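Local coordinates for conserved protein (Methanosarcina mazei, PDB 2NR4), which is of unknown function but binds flavin mononucleotide, with a beta barrel probably related to those of other FMN-binding proteins, at residues R186-E189 with S190-S193. Residues are numbered along the deposited sequence; the frame is centred on the assembly and turned at random.
Sequences RHYE and SLAS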
ATOM      1  N   ARG A 186       8.372 -17.750  -3.002  1.00 36.96           N
ATOM      2  CA  ARG A 186       9.809 -17.514  -2.794  1.00 37.37           C
ATOM      3  C   ARG A 186      10.260 -16.168  -3.351  1.00 35.99           C
ATOM      4  O   ARG A 186      11.071 -15.482  -2.724  1.00 36.54           O
ATOM      5  CB  ARG A 186      10.664 -18.648  -3.393  1.00 38.19           C
ATOM      6  CG  ARG A 186      10.130 -20.021  -3.138  1.00 43.15           C
ATOM      7  CD  ARG A 186      10.062 -20.369  -1.667  1.00 49.62           C
ATOM      8  NE  ARG A 186       9.520 -21.717  -1.438  1.00 56.06           N
ATOM      9  CZ  ARG A 186       9.945 -22.828  -2.049  1.00 56.79           C
ATOM     10  NH1 ARG A 186      10.897 -22.774  -2.977  1.00 56.54           N
ATOM     11  NH2 ARG A 186       9.391 -24.002  -1.750  1.00 59.65           N
ATOM     12  N   HIS A 187       9.742 -15.796  -4.521  1.00 34.90           N
ATOM     13  CA  HIS A 187      10.012 -14.497  -5.127  1.00 33.47           C
ATOM     14  C   HIS A 187       9.470 -13.393  -4.231  1.00 31.96           C
ATOM     15  O   HIS A 187      10.149 -12.396  -3.982  1.00 30.94           O
ATOM     16  CB  HIS A 187       9.415 -14.408  -6.551  1.00 35.32           C
ATOM     17  CG  HIS A 187       9.252 -13.003  -7.072  1.00 37.79           C
ATOM     18  ND1 HIS A 187      10.305 -12.257  -7.560  1.00 40.46           N
ATOM     19  CD2 HIS A 187       8.156 -12.217  -7.192  1.00 39.79           C
ATOM     20  CE1 HIS A 187       9.870 -11.069  -7.934  1.00 39.61           C
ATOM     21  NE2 HIS A 187       8.565 -11.020  -7.722  1.00 41.05           N
ATOM     22  N   TYR A 188       8.256 -13.560  -3.712  1.00 28.84           N
ATOM     23  CA  TYR A 188       7.768 -12.511  -2.805  1.00 27.62           C
ATOM     24  C   TYR A 188       8.534 -12.456  -1.470  1.00 27.24           C
ATOM     25  O   TYR A 188       8.735 -11.379  -0.917  1.00 25.64           O
ATOM     26  CB  TYR A 188       6.251 -12.624  -2.610  1.00 27.73           C
ATOM     27  CG  TYR A 188       5.533 -12.191  -3.850  1.00 28.31           C
ATOM     28  CD1 TYR A 188       5.639 -10.872  -4.314  1.00 30.43           C
ATOM     29  CD2 TYR A 188       4.775 -13.083  -4.577  1.00 30.19           C
ATOM     30  CE1 TYR A 188       4.985 -10.461  -5.480  1.00 32.52           C
ATOM     31  CE2 TYR A 188       4.109 -12.684  -5.751  1.00 31.84           C
ATOM     32  CZ  TYR A 188       4.224 -11.383  -6.184  1.00 31.98           C
ATOM     33  OH  TYR A 188       3.584 -10.971  -7.339  1.00 34.26           O
ATOM     34  N   GLU A 189       8.966 -13.607  -0.969  1.00 27.38           N
ATOM     35  CA  GLU A 189       9.815 -13.626   0.222  1.00 28.47           C
ATOM     36  C   GLU A 189      11.060 -12.777  -0.036  1.00 28.68           C
ATOM     37  O   GLU A 189      11.496 -12.032   0.842  1.00 28.18           O
ATOM     38  CB  GLU A 189      10.257 -15.063   0.601  1.00 29.05           C
ATOM     39  CG  GLU A 189      10.887 -15.138   2.003  1.00 31.86           C
ATOM     40  CD  GLU A 189      12.355 -14.692   2.011  1.00 38.27           C
ATOM     41  OE1 GLU A 189      12.978 -14.679   0.927  1.00 42.70           O
ATOM     42  OE2 GLU A 189      12.903 -14.365   3.085  1.00 41.57           O
ATOM     43  N   SER A 190      11.621 -12.888  -1.234  1.00 29.80           N
ATOM     44  CA  SER A 190      12.801 -12.097  -1.608  1.00 30.80           C
ATOM     45  C   SER A 190      12.570 -10.600  -1.528  1.00 29.45           C
ATOM     46  O   SER A 190      13.424  -9.875  -1.041  1.00 27.59           O
ATOM     47  CB  SER A 190      13.309 -12.482  -2.994  1.00 32.42           C
ATOM     48  OG  SER A 190      13.678 -13.851  -2.976  1.00 39.65           O
ATOM     49  N   LEU A 191      11.411 -10.125  -1.993  1.00 29.17           N
ATOM     50  CA  LEU A 191      11.085  -8.706  -1.900  1.00 28.21           C
ATOM     51  C   LEU A 191      10.780  -8.257  -0.493  1.00 28.01           C
ATOM     52  O   LEU A 191      11.073  -7.114  -0.105  1.00 27.81           O
ATOM     53  CB  LEU A 191       9.902  -8.369  -2.812  1.00 30.11           C
ATOM     54  CG  LEU A 191      10.174  -8.246  -4.315  1.00 31.48           C
ATOM     55  CD1 LEU A 191       8.843  -7.970  -4.986  1.00 36.14           C
ATOM     56  CD2 LEU A 191      11.180  -7.097  -4.595  1.00 33.74           C
ATOM     57  N   ALA A 192      10.166  -9.139   0.290  1.00 26.51           N
ATOM     58  CA  ALA A 192       9.860  -8.793   1.652  1.00 26.98           C
ATOM     59  C   ALA A 192      11.152  -8.588   2.440  1.00 27.68           C
ATOM     60  O   ALA A 192      11.232  -7.714   3.306  1.00 27.27           O
ATOM     61  CB  ALA A 192       9.020  -9.923   2.302  1.00 27.11           C
ATOM     62  N   SER A 193      12.131  -9.448   2.150  1.00 28.16           N
ATOM     63  CA  SER A 193      13.434  -9.363   2.777  1.00 30.60           C
ATOM     64  C   SER A 193      14.209  -8.104   2.376  1.00 30.01           C
ATOM     65  O   SER A 193      14.901  -7.522   3.217  1.00 30.48           O
ATOM     66  CB  SER A 193      14.283 -10.576   2.430  1.00 30.65           C
ATOM     67  OG  SER A 193      15.342 -10.612   3.385  1.00 35.56           O
TER
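Ser190 folds its hydroxyl back onto the carbonyl of Arg186, one turn earlier in the alpha-helix 179-195. A serine hydroxyl bonded to the i-4 carbonyl is a familiar feature of helices. This helix packs against helices 158-176 and 198-210 in the helical C-terminal part of the chain. OG lies anti to the carbonyl carbon of Ser190 (chi1 -61°), which brings it down beside the preceding turn. Arg186 O is therefore gripped twice. Ser190 N donates to it at 3.0 Å, and Ser190 OG donates to it at 3.1 Å. The two donors come in from opposite faces of the carbonyl plane. The usual i to i+4 bonds continue through Leu191, Ala192 and Ser193.

Further round the helix, the side chains of His187 and Leu191 run alongside each other. NE2 of His187 comes 4.1 Å from the CD1 methyl of Leu191, which lies oblique to the imidazole. CD1 of Leu191 is 4.4 Å from CD1 of Tyr188. CD2 of His187 sits over the middle of the Tyr188 ring, 3.9 Å from its plane. Tyr188 and Leu191 face helix 158-176, where both touch Ala162. Tyr188 also packs on Tyr188 of the second subunit, so the patch reaches the dimer contact.

Glu189 lies on another side of the helix, against Met204 and Tyr208 of helix 198-210. Its chain leaves anti to the backbone N and bends at chi2 (-80°), which turns the carboxylate along the helix toward the next turn. With an alanine here, Met204 and Tyr208 would probably lose the side chain that packs against them. OE1 sits 3.1 Å from Ser190 N, at a poor angle for a hydrogen bond. OE2 reaches further along and lies 4.1 Å from CB of Ser193.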